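Local coordinates for MaoC family protein (Mycobacterium tuberculosis H37Rv, PDB 3KHP) that probably acts as a hydratase 2-type (R)-3-hydroxyacyl-thioester dehydratase, a MaoC-like hydro-lyase interconverting 3-hydroxyacyl and trans-2-enoyl thioesters, at residues Gly57-Thr62 and His67-Gln72; Pro75-Ile80 and Ala110-Ala115. All coordinates share one frame; numbering follows the deposited sequence.

How the contacts relate
From the N terminus, the chain first runs through the short helix 59-62, and contact 1 closes almost at once: four residues later, 67-72 folds back over that helix. The chain then enters 75-80, where a 3-10 turn leads into helix 78-81, and contact 2 closes a longer loop when 110-115, which connects strand 103-108 to strand 116-129, comes back against it. The two closures follow in series, neither nested nor crossed. Their centres lie about 15 Å apart, and they meet where Gln71 packs against Ala114. Contact 1 holds a surface turn together, whereas contact 2 ties a buried helical segment to the connection between two sheet strands.

Contact 1: Gly57-Thr62 and His67-Gln72; sequences GDLAFT and HGIDQQ
Ile69 lays its CG2 branch against Ala60, 3.4 Å from CA and close to CB as well. Its CG1 lies anti to the carbonyl carbon (chi1 -53°), which leaves CG2 anti to the backbone N and carries the longer branch across to Leu59, where CD1 comes 4.2 Å from CB. A beta-branched residue suits this place because it covers two neighbouring residues of the helix at once, and the small Ala60 lets the backbones come close. The main chains are joined by one hydrogen bond, from Gln72 N to Ala60 O at 2.9 Å. The same oxygen receives a CA-H...O contact from Gln71.

Phe61 points its CB away from 67-72, yet one side of its ring reaches back to Gln72. CE1 lies 3.5 Å from Gln72 CB, and CD1 is close to Gln72 O, which approaches the ring obliquely. The amide of Gln72 is turned 45° from the ring plane; its NE2 passes near Ala60 CB, while OE1 accepts a hydrogen bond from Ala251 N. A water between the segments lies within hydrogen-bonding distance of Phe61 O and Gln72 O and accepts from Gln71 NE2 at 2.9 Å. Gln71 reaches it with a chain extended beyond CG, a length that also lets NE2 make a weak hydrogen bond to Thr45 OG1.

The contact belongs to the hydratase 2 N-terminal region, at the chain's edge, where Leu59 packs on Pro215 of the second subunit. Polar and apolar forces share the work: one direct bond and a shared water join the returning chain to helix 59-62, Ile69 covers the outer side at Leu59 and Ala60, and Phe61 packs inward on Ala49 of helix 42-51 and Val243 of helix 231-245.

Contact 2: Pro75-Ile80 and Ala110-Ala115; sequences PTYAVI and APLPAA
Leu112 is inserted against the first turn of 75-80, and its CD1 methyl makes every close contact. The apolar part is its approach to Tyr77, where CD1 lies 4.0 Å from CB and meets the ring at its edge, near the ring plane. Leu112 CG is anti to the carbonyl carbon (chi1 -66°), a setting that directs the branched end toward the helical turn. In Tyr77, CG is instead anti to the backbone N (chi1 -170°), and the ring runs on past the leucine to helix 42-51. There it packs edge-to-face with Tyr48, and it makes a second edge-to-face pair with Trp40.

Methyl-to-backbone packing forms the second group. The same CD1 sits 3.8 Å from Ala78 N and 4.0 Å from Pro75 O. Those two backbone atoms are already joined to each other by a hydrogen bond of 3.0 Å across the tight 3-10 turn, and the methyl therefore rests on polar atoms that have a partner. Alanine at 78 is small enough to leave the turn accessible, and proline suits the first position of a helical turn, where its missing N-H costs no bond.

Polar bonds act farther along the loop: Pro113 O accepts from Trp40 NE1, and Ala114 O is hydrogen-bonded to Thr45 OG1.

Across the segments the chemistry is wholly van der Waals, the apolar packing of one leucine branch. In this buried part of the hydratase 2-type N-terminal region it sets the 3-10 turn 75-77, leading into helix 78-81, against the connection between strands 103-108 and 116-129, consistent with the hot-dog fold of the family.

Contact 1: Gly57-Thr62 and His67-Gln72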
# COMPACT_ATOMS: atom_id res chain seq x y z
N GLY A 57 -12.71 5.52 7.74
CA GLY A 57 -13.65 5.21 8.79
C GLY A 57 -12.97 4.87 10.08
O GLY A 57 -13.60 4.88 11.15
N ASP A 58 -11.66 4.62 10.01
CA ASP A 58 -10.96 4.24 11.24
C ASP A 58 -9.59 4.83 11.24
O ASP A 58 -8.59 4.13 11.10
CB ASP A 58 -10.91 2.68 11.43
CG ASP A 58 -10.22 1.94 10.27
OD1 ASP A 58 -10.07 0.67 10.34
OD2 ASP A 58 -9.82 2.64 9.30
N LEU A 59 -9.55 6.11 11.52
CA LEU A 59 -8.37 6.92 11.38
C LEU A 59 -7.26 6.62 12.35
O LEU A 59 -6.12 7.03 12.17
CB LEU A 59 -8.75 8.40 11.54
CG LEU A 59 -9.69 8.94 10.47
CD1 LEU A 59 -10.16 10.34 10.87
CD2 LEU A 59 -8.98 8.92 9.12
N ALA A 60 -7.59 5.93 13.39
CA ALA A 60 -6.62 5.38 14.33
C ALA A 60 -5.68 4.38 13.68
O ALA A 60 -4.55 4.25 14.10
CB ALA A 60 -7.40 4.72 15.47
N PHE A 61 -6.13 3.69 12.65
CA PHE A 61 -5.29 2.71 11.92
C PHE A 61 -4.67 3.28 10.65
O PHE A 61 -3.60 2.80 10.25
CB PHE A 61 -6.11 1.46 11.62
CG PHE A 61 -6.64 0.81 12.86
CD1 PHE A 61 -5.77 0.25 13.78
CD2 PHE A 61 -7.96 0.80 13.13
CE1 PHE A 61 -6.26 -0.32 14.96
CE2 PHE A 61 -8.44 0.24 14.30
CZ PHE A 61 -7.59 -0.31 15.22
N THR A 62 -5.29 4.32 10.07
CA THR A 62 -4.80 4.89 8.80
C THR A 62 -4.13 6.28 8.88
O THR A 62 -3.68 6.83 7.87
CB THR A 62 -5.93 4.91 7.82
OG1 THR A 62 -7.06 5.57 8.42
CG2 THR A 62 -6.32 3.46 7.50
N HIS A 67 -6.28 14.67 14.85
CA HIS A 67 -6.55 15.37 16.10
C HIS A 67 -7.23 14.41 17.07
O HIS A 67 -8.26 13.82 16.74
CB HIS A 67 -7.43 16.60 15.85
CG HIS A 67 -7.87 17.28 17.11
ND1 HIS A 67 -9.12 17.09 17.67
CD2 HIS A 67 -7.19 18.07 17.97
CE1 HIS A 67 -9.20 17.76 18.80
NE2 HIS A 67 -8.03 18.35 19.02
N GLY A 68 -6.60 14.20 18.23
CA GLY A 68 -7.17 13.33 19.28
C GLY A 68 -7.15 11.82 19.06
O GLY A 68 -7.98 11.08 19.57
N ILE A 69 -6.22 11.35 18.25
CA ILE A 69 -6.20 9.95 17.86
C ILE A 69 -4.75 9.53 17.73
O ILE A 69 -4.02 9.99 16.87
CB ILE A 69 -6.93 9.74 16.53
CG1 ILE A 69 -8.35 10.34 16.57
CG2 ILE A 69 -6.98 8.26 16.19
CD1 ILE A 69 -9.11 10.36 15.21
N ASP A 70 -4.33 8.68 18.65
CA ASP A 70 -3.01 8.04 18.59
C ASP A 70 -3.11 6.89 17.62
O ASP A 70 -4.08 6.17 17.65
CB ASP A 70 -2.63 7.47 19.96
CG ASP A 70 -2.38 8.54 20.95
OD1 ASP A 70 -1.62 9.47 20.60
OD2 ASP A 70 -2.94 8.46 22.08
N GLN A 71 -2.10 6.71 16.78
CA GLN A 71 -2.09 5.55 15.90
C GLN A 71 -2.12 4.27 16.73
O GLN A 71 -1.38 4.14 17.70
CB GLN A 71 -0.85 5.54 14.99
CG GLN A 71 -1.00 4.53 13.85
CD GLN A 71 0.24 4.42 13.08
OE1 GLN A 71 1.06 5.33 13.08
NE2 GLN A 71 0.41 3.29 12.38
N GLN A 72 -3.00 3.36 16.35
CA GLN A 72 -2.97 1.97 16.76
C GLN A 72 -2.51 1.06 15.58
O GLN A 72 -2.72 1.39 14.41
CB GLN A 72 -4.36 1.52 17.19
CG GLN A 72 -4.92 2.27 18.37
CD GLN A 72 -6.22 1.69 18.85
OE1 GLN A 72 -6.28 0.53 19.23
NE2 GLN A 72 -7.28 2.50 18.85
O HOH W 1 -1.81 1.43 11.92

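Contact 2: Pro75-Ile80 and Ala110-Ala115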
# COMPACT_ATOMS: atom_id res chain seq x y z
N PRO A 75 -3.30 -6.03 15.24
CA PRO A 75 -2.47 -7.09 15.84
C PRO A 75 -2.06 -8.13 14.80
O PRO A 75 -1.01 -8.75 14.95
CB PRO A 75 -3.36 -7.68 16.94
CG PRO A 75 -4.74 -7.30 16.57
CD PRO A 75 -4.62 -5.95 15.86
N THR A 76 -2.84 -8.27 13.74
CA THR A 76 -2.44 -9.15 12.66
C THR A 76 -1.19 -8.67 11.95
O THR A 76 -0.62 -9.43 11.15
CB THR A 76 -3.50 -9.34 11.60
OG1 THR A 76 -3.77 -8.09 10.96
CG2 THR A 76 -4.75 -9.96 12.18
N TYR A 77 -0.74 -7.45 12.24
CA TYR A 77 0.59 -7.02 11.77
C TYR A 77 1.71 -7.97 12.28
O TYR A 77 2.80 -7.97 11.73
CB TYR A 77 0.87 -5.55 12.11
CG TYR A 77 2.10 -4.99 11.46
CD1 TYR A 77 2.16 -4.79 10.08
CD2 TYR A 77 3.24 -4.71 12.21
CE1 TYR A 77 3.31 -4.31 9.46
CE2 TYR A 77 4.43 -4.24 11.60
CZ TYR A 77 4.44 -4.03 10.22
OH TYR A 77 5.57 -3.58 9.63
N ALA A 78 1.46 -8.79 13.29
CA ALA A 78 2.47 -9.77 13.74
C ALA A 78 2.94 -10.69 12.60
O ALA A 78 4.06 -11.12 12.60
CB ALA A 78 1.99 -10.60 14.88
N VAL A 79 2.10 -10.95 11.61
CA VAL A 79 2.50 -11.80 10.51
C VAL A 79 3.55 -11.18 9.60
O VAL A 79 4.27 -11.91 8.94
CB VAL A 79 1.31 -12.31 9.69
CG1 VAL A 79 0.30 -13.07 10.61
CG2 VAL A 79 0.66 -11.20 8.89
N ILE A 80 3.71 -9.85 9.67
CA ILE A 80 4.72 -9.18 8.90
C ILE A 80 6.00 -8.90 9.67
O ILE A 80 7.07 -9.08 9.13
CB ILE A 80 4.21 -7.85 8.38
CG1 ILE A 80 2.89 -8.02 7.61
CG2 ILE A 80 5.30 -7.17 7.54
CD1 ILE A 80 3.00 -8.94 6.33
N ALA A 110 2.02 -7.51 24.08
CA ALA A 110 1.99 -6.07 24.21
C ALA A 110 1.44 -5.47 22.91
O ALA A 110 1.35 -6.15 21.89
CB ALA A 110 3.40 -5.53 24.51
N PRO A 111 1.04 -4.21 22.94
CA PRO A 111 0.68 -3.57 21.67
C PRO A 111 1.89 -3.47 20.76
O PRO A 111 3.00 -3.33 21.24
CB PRO A 111 0.22 -2.17 22.09
CG PRO A 111 0.02 -2.22 23.62
CD PRO A 111 0.92 -3.31 24.11
N LEU A 112 1.68 -3.52 19.45
CA LEU A 112 2.78 -3.34 18.54
C LEU A 112 2.83 -1.84 18.37
O LEU A 112 1.79 -1.23 18.18
CB LEU A 112 2.55 -4.07 17.21
CG LEU A 112 2.49 -5.60 17.22
CD1 LEU A 112 1.83 -6.14 15.95
CD2 LEU A 112 3.91 -6.15 17.34
N PRO A 113 4.03 -1.24 18.49
CA PRO A 113 4.12 0.19 18.27
C PRO A 113 4.12 0.55 16.78
O PRO A 113 4.55 -0.28 15.91
CB PRO A 113 5.48 0.54 18.89
CG PRO A 113 6.32 -0.71 18.61
CD PRO A 113 5.35 -1.85 18.71
N ALA A 114 3.66 1.76 16.48
CA ALA A 114 3.54 2.24 15.11
C ALA A 114 4.84 2.12 14.36
O ALA A 114 4.84 1.87 13.16
CB ALA A 114 3.03 3.74 15.07
N ALA A 115 5.93 2.38 15.07
CA ALA A 115 7.30 2.25 14.60
C ALA A 115 8.07 1.46 15.65
O ALA A 115 7.90 1.71 16.85
CB ALA A 115 7.96 3.61 14.44